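Local coordinates for capsular polysaccharide export system protein KpsC (Thermosulfurimonas dismutans, PDB 6MGD), which transfers Kdo in beta-2,7 linkage, probably while building the conserved glycolipid that carries the capsules of Gram-negative bacteria, at residues Y105-F115 and A291-M299; G95-P103 and D165-P173. All coordinates share one frame; numbering follows the deposited sequence.

Contact 1: Y105-F115 and A291-M299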
loop_
_atom_site.group_PDB
_atom_site.type_symbol
_atom_site.label_atom_id
_atom_site.label_comp_id
_atom_site.label_asym_id
_atom_site.label_seq_id
_atom_site.Cartn_x
_atom_site.Cartn_y
_atom_site.Cartn_z
ATOM N N TYR A 105 -11.928 -3.764 2.219
ATOM C CA TYR A 105 -12.827 -3.295 1.170
ATOM C C TYR A 105 -12.172 -3.360 -0.205
ATOM O O TYR A 105 -12.865 -3.561 -1.209
ATOM C CB TYR A 105 -13.297 -1.871 1.466
ATOM C CG TYR A 105 -14.335 -1.364 0.489
ATOM C CD1 TYR A 105 -15.581 -1.971 0.396
ATOM C CD2 TYR A 105 -14.070 -0.279 -0.335
ATOM C CE1 TYR A 105 -16.534 -1.514 -0.494
ATOM C CE2 TYR A 105 -15.019 0.188 -1.230
ATOM C CZ TYR A 105 -16.248 -0.434 -1.305
ATOM O OH TYR A 105 -17.195 0.026 -2.193
ATOM N N LEU A 106 -10.849 -3.186 -0.272
ATOM C CA LEU A 106 -10.143 -3.383 -1.534
ATOM C C LEU A 106 -10.282 -4.824 -2.009
ATOM O O LEU A 106 -10.490 -5.081 -3.201
ATOM C CB LEU A 106 -8.667 -3.013 -1.375
ATOM C CG LEU A 106 -7.883 -2.409 -2.548
ATOM C CD1 LEU A 106 -6.431 -2.880 -2.517
ATOM C CD2 LEU A 106 -8.519 -2.687 -3.910
ATOM N N GLU A 107 -10.182 -5.778 -1.083
ATOM C CA GLU A 107 -10.310 -7.185 -1.444
ATOM C C GLU A 107 -11.723 -7.511 -1.911
ATOM O O GLU A 107 -11.901 -8.334 -2.817
ATOM C CB GLU A 107 -9.910 -8.057 -0.254
ATOM C CG GLU A 107 -9.653 -9.516 -0.583
ATOM C CD GLU A 107 -9.171 -10.304 0.623
ATOM O OE1 GLU A 107 -9.105 -9.720 1.727
ATOM O OE2 GLU A 107 -8.855 -11.503 0.469
ATOM N N GLU A 108 -12.736 -6.873 -1.317
ATOM C CA GLU A 108 -14.107 -7.094 -1.761
ATOM C C GLU A 108 -14.353 -6.481 -3.133
ATOM O O GLU A 108 -15.116 -7.037 -3.932
ATOM C CB GLU A 108 -15.097 -6.525 -0.742
ATOM C CG GLU A 108 -14.952 -7.073 0.677
ATOM C CD GLU A 108 -15.014 -8.588 0.743
ATOM O OE1 GLU A 108 -13.981 -9.212 1.066
ATOM O OE2 GLU A 108 -16.093 -9.156 0.469
ATOM N N ILE A 109 -13.724 -5.340 -3.423
ATOM C CA ILE A 109 -13.841 -4.739 -4.751
ATOM C C ILE A 109 -13.276 -5.680 -5.806
ATOM O O ILE A 109 -13.909 -5.949 -6.834
ATOM C CB ILE A 109 -13.140 -3.369 -4.786
ATOM C CG1 ILE A 109 -13.954 -2.324 -4.021
ATOM C CG2 ILE A 109 -12.909 -2.920 -6.223
ATOM C CD1 ILE A 109 -13.333 -0.945 -4.043
ATOM N N LEU A 110 -12.076 -6.209 -5.557
ATOM C CA LEU A 110 -11.422 -7.068 -6.536
ATOM C C LEU A 110 -12.143 -8.402 -6.700
ATOM O O LEU A 110 -12.106 -8.990 -7.787
ATOM C CB LEU A 110 -9.963 -7.289 -6.137
ATOM C CG LEU A 110 -9.134 -6.008 -6.014
ATOM C CD1 LEU A 110 -7.745 -6.305 -5.473
ATOM C CD2 LEU A 110 -9.052 -5.285 -7.356
ATOM N N LEU A 111 -12.799 -8.894 -5.646
ATOM C CA LEU A 111 -13.540 -10.148 -5.755
ATOM C C LEU A 111 -14.834 -9.956 -6.535
ATOM O O LEU A 111 -15.142 -10.738 -7.442
ATOM C CB LEU A 111 -13.824 -10.715 -4.362
ATOM C CG LEU A 111 -14.854 -11.845 -4.242
ATOM C CD1 LEU A 111 -14.503 -13.030 -5.130
ATOM C CD2 LEU A 111 -14.973 -12.286 -2.794
ATOM N N ALA A 112 -15.614 -8.929 -6.187
ATOM C CA ALA A 112 -16.821 -8.633 -6.952
ATOM C C ALA A 112 -16.485 -8.275 -8.394
ATOM O O ALA A 112 -17.265 -8.577 -9.304
ATOM C CB ALA A 112 -17.606 -7.502 -6.287
ATOM N N ARG A 113 -15.329 -7.639 -8.609
ATOM C CA ARG A 113 -14.726 -7.361 -9.912
ATOM C C ARG A 113 -15.725 -6.951 -10.990
ATOM O O ARG A 113 -15.563 -7.311 -12.159
ATOM C CB ARG A 113 -13.904 -8.572 -10.384
ATOM C CG ARG A 113 -14.681 -9.871 -10.559
ATOM C CD ARG A 113 -13.758 -11.074 -10.648
ATOM N NE ARG A 113 -12.757 -10.931 -11.700
ATOM C CZ ARG A 113 -12.120 -11.950 -12.266
ATOM N NH1 ARG A 113 -12.389 -13.193 -11.888
ATOM N NH2 ARG A 113 -11.221 -11.730 -13.216
ATOM N N LYS A 114 -16.751 -6.189 -10.617
ATOM C CA LYS A 114 -17.660 -5.617 -11.609
ATOM C C LYS A 114 -16.942 -4.446 -12.269
ATOM O O LYS A 114 -17.099 -3.292 -11.874
ATOM C CB LYS A 114 -18.975 -5.188 -10.969
ATOM C CG LYS A 114 -19.060 -5.444 -9.471
ATOM C CD LYS A 114 -20.492 -5.703 -9.009
ATOM C CE LYS A 114 -21.409 -4.519 -9.282
ATOM N NZ LYS A 114 -22.129 -4.638 -10.582
ATOM N N PHE A 115 -16.131 -4.753 -13.282
ATOM C CA PHE A 115 -15.320 -3.757 -13.981
ATOM C C PHE A 115 -15.794 -3.681 -15.429
ATOM O O PHE A 115 -15.453 -4.541 -16.247
ATOM C CB PHE A 115 -13.836 -4.108 -13.904
ATOM C CG PHE A 115 -13.285 -4.119 -12.503
ATOM C CD1 PHE A 115 -13.800 -3.275 -11.531
ATOM C CD2 PHE A 115 -12.253 -4.976 -12.160
ATOM C CE1 PHE A 115 -13.292 -3.287 -10.242
ATOM C CE2 PHE A 115 -11.742 -4.994 -10.877
ATOM C CZ PHE A 115 -12.262 -4.148 -9.915
ATOM N N ALA A 291 -7.441 -0.840 -11.733
ATOM C CA ALA A 291 -8.772 -0.246 -11.647
ATOM C C ALA A 291 -9.337 -0.334 -10.237
ATOM O O ALA A 291 -10.071 0.562 -9.806
ATOM C CB ALA A 291 -9.717 -0.921 -12.639
ATOM N N GLY A 292 -9.008 -1.396 -9.504
ATOM C CA GLY A 292 -9.492 -1.552 -8.147
ATOM C C GLY A 292 -8.661 -0.808 -7.123
ATOM O O GLY A 292 -9.202 -0.072 -6.292
ATOM N N ALA A 293 -7.339 -0.980 -7.181
ATOM C CA ALA A 293 -6.465 -0.414 -6.158
ATOM C C ALA A 293 -6.277 1.090 -6.329
ATOM O O ALA A 293 -6.192 1.819 -5.334
ATOM C CB ALA A 293 -5.110 -1.121 -6.178
ATOM N N LEU A 294 -6.202 1.571 -7.571
ATOM C CA LEU A 294 -5.886 2.970 -7.836
ATOM C C LEU A 294 -7.098 3.827 -8.170
ATOM O O LEU A 294 -7.119 5.009 -7.810
ATOM C CB LEU A 294 -4.878 3.078 -8.986
ATOM C CG LEU A 294 -3.435 2.710 -8.649
ATOM C CD1 LEU A 294 -2.534 2.886 -9.858
ATOM C CD2 LEU A 294 -2.944 3.551 -7.486
ATOM N N LEU A 295 -8.105 3.274 -8.842
ATOM C CA LEU A 295 -9.214 4.072 -9.355
ATOM C C LEU A 295 -10.424 4.106 -8.426
ATOM O O LEU A 295 -11.005 5.177 -8.221
ATOM C CB LEU A 295 -9.639 3.556 -10.735
ATOM C CG LEU A 295 -8.929 4.148 -11.960
ATOM C CD1 LEU A 295 -7.410 4.079 -11.839
ATOM C CD2 LEU A 295 -9.391 3.455 -13.233
ATOM N N LEU A 296 -10.819 2.969 -7.854
ATOM C CA LEU A 296 -12.016 2.893 -7.021
ATOM C C LEU A 296 -11.721 2.967 -5.528
ATOM O O LEU A 296 -12.465 3.619 -4.789
ATOM C CB LEU A 296 -12.781 1.598 -7.316
ATOM C CG LEU A 296 -13.433 1.467 -8.691
ATOM C CD1 LEU A 296 -13.916 0.043 -8.915
ATOM C CD2 LEU A 296 -14.583 2.447 -8.826
ATOM N N TYR A 297 -10.648 2.316 -5.071
ATOM C CA TYR A 297 -10.413 2.196 -3.631
ATOM C C TYR A 297 -10.069 3.527 -2.972
ATOM O O TYR A 297 -10.720 3.881 -1.974
ATOM C CB TYR A 297 -9.338 1.134 -3.378
ATOM C CG TYR A 297 -9.058 0.827 -1.926
ATOM C CD1 TYR A 297 -10.072 0.402 -1.074
ATOM C CD2 TYR A 297 -7.769 0.925 -1.416
ATOM C CE1 TYR A 297 -9.813 0.103 0.254
ATOM C CE2 TYR A 297 -7.499 0.624 -0.093
ATOM C CZ TYR A 297 -8.524 0.216 0.738
ATOM O OH TYR A 297 -8.258 -0.079 2.055
ATOM N N PRO A 298 -9.088 4.301 -3.440
ATOM C CA PRO A 298 -8.714 5.519 -2.721
ATOM C C PRO A 298 -9.476 6.744 -3.209
ATOM O O PRO A 298 -9.958 6.808 -4.342
ATOM C CB PRO A 298 -7.213 5.659 -3.027
ATOM C CG PRO A 298 -6.925 4.679 -4.165
ATOM C CD PRO A 298 -8.238 4.130 -4.628
ATOM N N MET A 299 -9.582 7.721 -2.315
ATOM C CA MET A 299 -10.123 9.024 -2.661
ATOM C C MET A 299 -9.022 9.914 -3.230
ATOM O O MET A 299 -7.830 9.688 -3.007
ATOM C CB MET A 299 -10.758 9.692 -1.438
ATOM C CG MET A 299 -11.966 8.958 -0.884
ATOM S SD MET A 299 -12.616 9.695 0.632
ATOM C CE MET A 299 -11.228 9.468 1.740
#
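L106 of helix 105-112 lies across the ring of Y297, in segment 291-299, where the chain outward to the second Rossmann-like domain of this GT-B glycosyltransferase packs against the chain coming back. The short helical segments meet at 119°, and the contact is apolar, without a hydrogen bond between them. L106 CB sits over the centre of the Y297 ring, 3.6 Å from its centroid and 9° off the normal, a CH-pi contact. L106 CG follows over the same face, 3.5 Å from Y297 CG. There the branches part: L106 CD1 stays by the ring at Y297 CD2 and reaches A293 CB at 4.3 Å, whereas L106 CD2 meets G292 O at 3.6 Å. The Y297 ring is brought under L106 by a first torsion of -176°, CG opposite the backbone N, and its OH is hydrogen-bonded to D92, whose OD2 also accepts Y105 N. Y105 comes to the edge of this ring, with CD2 4.1 Å from Y297 CD1. One turn after L106, L110 CD2 comes to 3.8 Å from G292 CA, an approach the missing side chain of G292 permits. Beside it L296 CD1 rests on I109 CG2 and F115 together, 3.6 Å from F115 CE1. The F115 ring is held in place by neighbours of its own segment, R113 CA over the centre of one face and I109 CG2 in plane at the edge. Around G292 the helix widens into a pi-type turn, and G292 O, which L106 CD2 touches, also accepts Y297 N, five residues on, at 3.0 Å.

Contact 2: G95-P103 and D165-P173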
loop_
_atom_site.group_PDB
_atom_site.type_symbol
_atom_site.label_atom_id
_atom_site.label_comp_id
_atom_site.label_asym_id
_atom_site.label_seq_id
_atom_site.Cartn_x
_atom_site.Cartn_y
_atom_site.Cartn_z
ATOM N N GLY A 95 -11.908 -3.081 6.611
ATOM C CA GLY A 95 -10.611 -3.362 7.193
ATOM C C GLY A 95 -9.560 -2.377 6.725
ATOM O O GLY A 95 -9.739 -1.163 6.861
ATOM N N ILE A 96 -8.456 -2.884 6.177
ATOM C CA ILE A 96 -7.443 -2.037 5.561
ATOM C C ILE A 96 -6.620 -2.913 4.629
ATOM O O ILE A 96 -6.525 -4.129 4.819
ATOM C CB ILE A 96 -6.574 -1.322 6.628
ATOM C CG1 ILE A 96 -5.837 -0.133 6.008
ATOM C CG2 ILE A 96 -5.599 -2.286 7.274
ATOM C CD1 ILE A 96 -5.362 0.877 7.021
ATOM N N TYR A 97 -6.026 -2.289 3.608
ATOM C CA TYR A 97 -5.486 -3.055 2.487
ATOM C C TYR A 97 -4.326 -3.950 2.909
ATOM O O TYR A 97 -4.186 -5.066 2.396
ATOM C CB TYR A 97 -5.063 -2.110 1.357
ATOM C CG TYR A 97 -3.983 -1.110 1.719
ATOM C CD1 TYR A 97 -4.309 0.168 2.159
ATOM C CD2 TYR A 97 -2.638 -1.438 1.603
ATOM C CE1 TYR A 97 -3.326 1.085 2.486
ATOM C CE2 TYR A 97 -1.648 -0.530 1.929
ATOM C CZ TYR A 97 -1.995 0.728 2.368
ATOM O OH TYR A 97 -1.007 1.633 2.689
ATOM N N TYR A 98 -3.485 -3.494 3.835
ATOM C CA TYR A 98 -2.307 -4.267 4.206
ATOM C C TYR A 98 -2.597 -5.323 5.265
ATOM O O TYR A 98 -1.692 -6.087 5.616
ATOM C CB TYR A 98 -1.180 -3.343 4.686
ATOM C CG TYR A 98 -1.524 -2.474 5.876
ATOM C CD1 TYR A 98 -1.558 -3.002 7.165
ATOM C CD2 TYR A 98 -1.787 -1.119 5.715
ATOM C CE1 TYR A 98 -1.867 -2.214 8.251
ATOM C CE2 TYR A 98 -2.093 -0.321 6.798
ATOM C CZ TYR A 98 -2.133 -0.875 8.063
ATOM O OH TYR A 98 -2.435 -0.086 9.145
ATOM N N ASP A 99 -3.821 -5.383 5.780
ATOM C CA ASP A 99 -4.196 -6.377 6.784
ATOM C C ASP A 99 -4.748 -7.592 6.050
ATOM O O ASP A 99 -5.909 -7.606 5.633
ATOM C CB ASP A 99 -5.211 -5.799 7.765
ATOM C CG ASP A 99 -5.287 -6.583 9.059
ATOM O OD1 ASP A 99 -5.130 -7.822 9.023
ATOM O OD2 ASP A 99 -5.501 -5.955 10.117
ATOM N N ALA A 100 -3.910 -8.612 5.884
ATOM C CA ALA A 100 -4.303 -9.843 5.215
ATOM C C ALA A 100 -4.926 -10.857 6.164
ATOM O O ALA A 100 -5.294 -11.951 5.723
ATOM C CB ALA A 100 -3.095 -10.472 4.511
ATOM N N THR A 101 -5.051 -10.531 7.449
ATOM C CA THR A 101 -5.665 -11.463 8.387
ATOM C C THR A 101 -7.179 -11.329 8.406
ATOM O O THR A 101 -7.879 -12.292 8.737
ATOM C CB THR A 101 -5.107 -11.240 9.791
ATOM O OG1 THR A 101 -5.590 -9.993 10.306
ATOM C CG2 THR A 101 -3.585 -11.214 9.756
ATOM N N LYS A 102 -7.693 -10.160 8.054
ATOM C CA LYS A 102 -9.115 -9.868 8.024
ATOM C C LYS A 102 -9.479 -9.308 6.659
ATOM O O LYS A 102 -8.609 -8.822 5.927
ATOM C CB LYS A 102 -9.496 -8.869 9.128
ATOM C CG LYS A 102 -9.543 -9.485 10.514
ATOM C CD LYS A 102 -10.227 -8.564 11.511
ATOM C CE LYS A 102 -10.671 -9.327 12.752
ATOM N NZ LYS A 102 -11.648 -10.405 12.417
ATOM N N PRO A 103 -10.752 -9.386 6.273
ATOM C CA PRO A 103 -11.158 -8.847 4.971
ATOM C C PRO A 103 -10.968 -7.340 4.893
ATOM O O PRO A 103 -11.007 -6.629 5.900
ATOM C CB PRO A 103 -12.640 -9.229 4.877
ATOM C CG PRO A 103 -12.781 -10.409 5.777
ATOM C CD PRO A 103 -11.830 -10.164 6.909
ATOM N N ASP A 165 6.794 -1.559 10.598
ATOM C CA ASP A 165 5.622 -1.173 9.824
ATOM C C ASP A 165 4.482 -2.163 10.041
ATOM O O ASP A 165 4.696 -3.357 10.261
ATOM C CB ASP A 165 5.955 -1.078 8.334
ATOM C CG ASP A 165 4.856 -0.390 7.533
ATOM O OD1 ASP A 165 3.685 -0.801 7.645
ATOM O OD2 ASP A 165 5.163 0.573 6.796
ATOM N N ALA A 166 3.253 -1.642 9.982
ATOM C CA ALA A 166 2.077 -2.475 10.217
ATOM C C ALA A 166 1.876 -3.507 9.114
ATOM O O ALA A 166 1.355 -4.597 9.376
ATOM C CB ALA A 166 0.835 -1.594 10.358
ATOM N N SER A 167 2.281 -3.192 7.880
ATOM C CA SER A 167 2.096 -4.135 6.782
ATOM C C SER A 167 2.909 -5.409 6.968
ATOM O O SER A 167 2.585 -6.432 6.359
ATOM C CB SER A 167 2.458 -3.481 5.447
ATOM O OG SER A 167 3.803 -3.041 5.437
ATOM N N ILE A 168 3.963 -5.377 7.780
ATOM C CA ILE A 168 4.682 -6.608 8.081
ATOM C C ILE A 168 4.006 -7.357 9.222
ATOM O O ILE A 168 3.944 -8.592 9.220
ATOM C CB ILE A 168 6.153 -6.293 8.397
ATOM C CG1 ILE A 168 6.788 -5.501 7.249
ATOM C CG2 ILE A 168 6.931 -7.578 8.660
ATOM C CD1 ILE A 168 8.242 -5.160 7.481
ATOM N N LYS A 169 3.473 -6.618 10.197
ATOM C CA LYS A 169 2.805 -7.241 11.331
ATOM C C LYS A 169 1.541 -7.972 10.895
ATOM O O LYS A 169 1.338 -9.139 11.244
ATOM C CB LYS A 169 2.488 -6.185 12.389
ATOM C CG LYS A 169 1.812 -6.745 13.630
ATOM C CD LYS A 169 1.631 -5.677 14.694
ATOM C CE LYS A 169 0.847 -6.212 15.887
ATOM N NZ LYS A 169 0.578 -5.151 16.899
ATOM N N PHE A 170 0.680 -7.307 10.128
ATOM C CA PHE A 170 -0.587 -7.890 9.708
ATOM C C PHE A 170 -0.574 -8.394 8.270
ATOM O O PHE A 170 -1.598 -8.899 7.799
ATOM C CB PHE A 170 -1.719 -6.870 9.876
ATOM C CG PHE A 170 -1.872 -6.358 11.277
ATOM C CD1 PHE A 170 -1.222 -5.203 11.681
ATOM C CD2 PHE A 170 -2.669 -7.029 12.188
ATOM C CE1 PHE A 170 -1.363 -4.729 12.973
ATOM C CE2 PHE A 170 -2.814 -6.559 13.481
ATOM C CZ PHE A 170 -2.161 -5.407 13.873
ATOM N N GLY A 171 0.546 -8.273 7.564
ATOM C CA GLY A 171 0.576 -8.674 6.172
ATOM C C GLY A 171 1.589 -9.750 5.847
ATOM O O GLY A 171 1.563 -10.310 4.748
ATOM N N SER A 172 2.486 -10.054 6.782
ATOM C CA SER A 172 3.498 -11.079 6.554
ATOM C C SER A 172 3.271 -12.242 7.508
ATOM O O SER A 172 3.453 -12.080 8.724
ATOM C CB SER A 172 4.903 -10.504 6.736
ATOM O OG SER A 172 5.888 -11.467 6.402
ATOM N N PRO A 173 2.887 -13.422 7.015
ATOM C CA PRO A 173 2.524 -14.513 7.933
ATOM C C PRO A 173 3.708 -15.184 8.606
ATOM O O PRO A 173 3.508 -15.856 9.625
ATOM C CB PRO A 173 1.776 -15.498 7.023
ATOM C CG PRO A 173 2.368 -15.263 5.671
ATOM C CD PRO A 173 2.679 -13.787 5.603
#
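F170 and Y98 provide most of the buried surface, F170 lying against D99 and Y98 against the first turn of helix 166-169. The F170 ring meets the D99 carboxylate obliquely, their planes 42° apart, with OD2 3.7 Å from F170 CD2 while OD1 lies near F170 CB. The backbone O of F170 takes the one hydrogen bond across the contact, from A100 N at 3.0 Å. Y98 has its CG between the backbone N and the carbonyl carbon (chi1 59°), which stands the ring beside the helix: CB touches S167 CB at 3.7 Å, and CE1 reaches A166 CB at 3.5 Å. Its OH is hydrogen-bonded to S51. D165 caps that turn, its OD1 accepting S167 N at 2.8 Å. D99 OD1 is gripped twice by T101, through N in an Asx turn and through OG1 at 2.6 Å on the syn side. With an alanine at D99, T101 N and OG1 would probably lose their shared acceptor, and F170 some of its packing. The loop after strand 88-92 of one Rossmann-like domain meets the short helix after strand 155-159 of the other, consistent with the interdomain region of a GT-B glycosyltransferase.

Overall arrangement
From the N terminus, the chain builds most of the mixed sheet, leaves strand 88-92 through loop 95-103 and enters helix 105-112. After helix 117-132 it forms the parallel sheet, and just past strand 155-159 segment 165-173 returns to 95-103, so contact 2 closes a loop of 61 residues. Contact 1 closes a longer one of 175, when helix 286-296 comes back against 105-115 before strand 298-300 joins the edge of the first sheet. The segments alternate, so the loops cross. The contact centres are about 17 Å apart, yet they touch: L106 CD1 lies 4.2 Å from Y97 CB. Contact 1 pairs the interdomain crossings beside the mixed sheet; contact 2 joins loop 95-103 to helix 166-169.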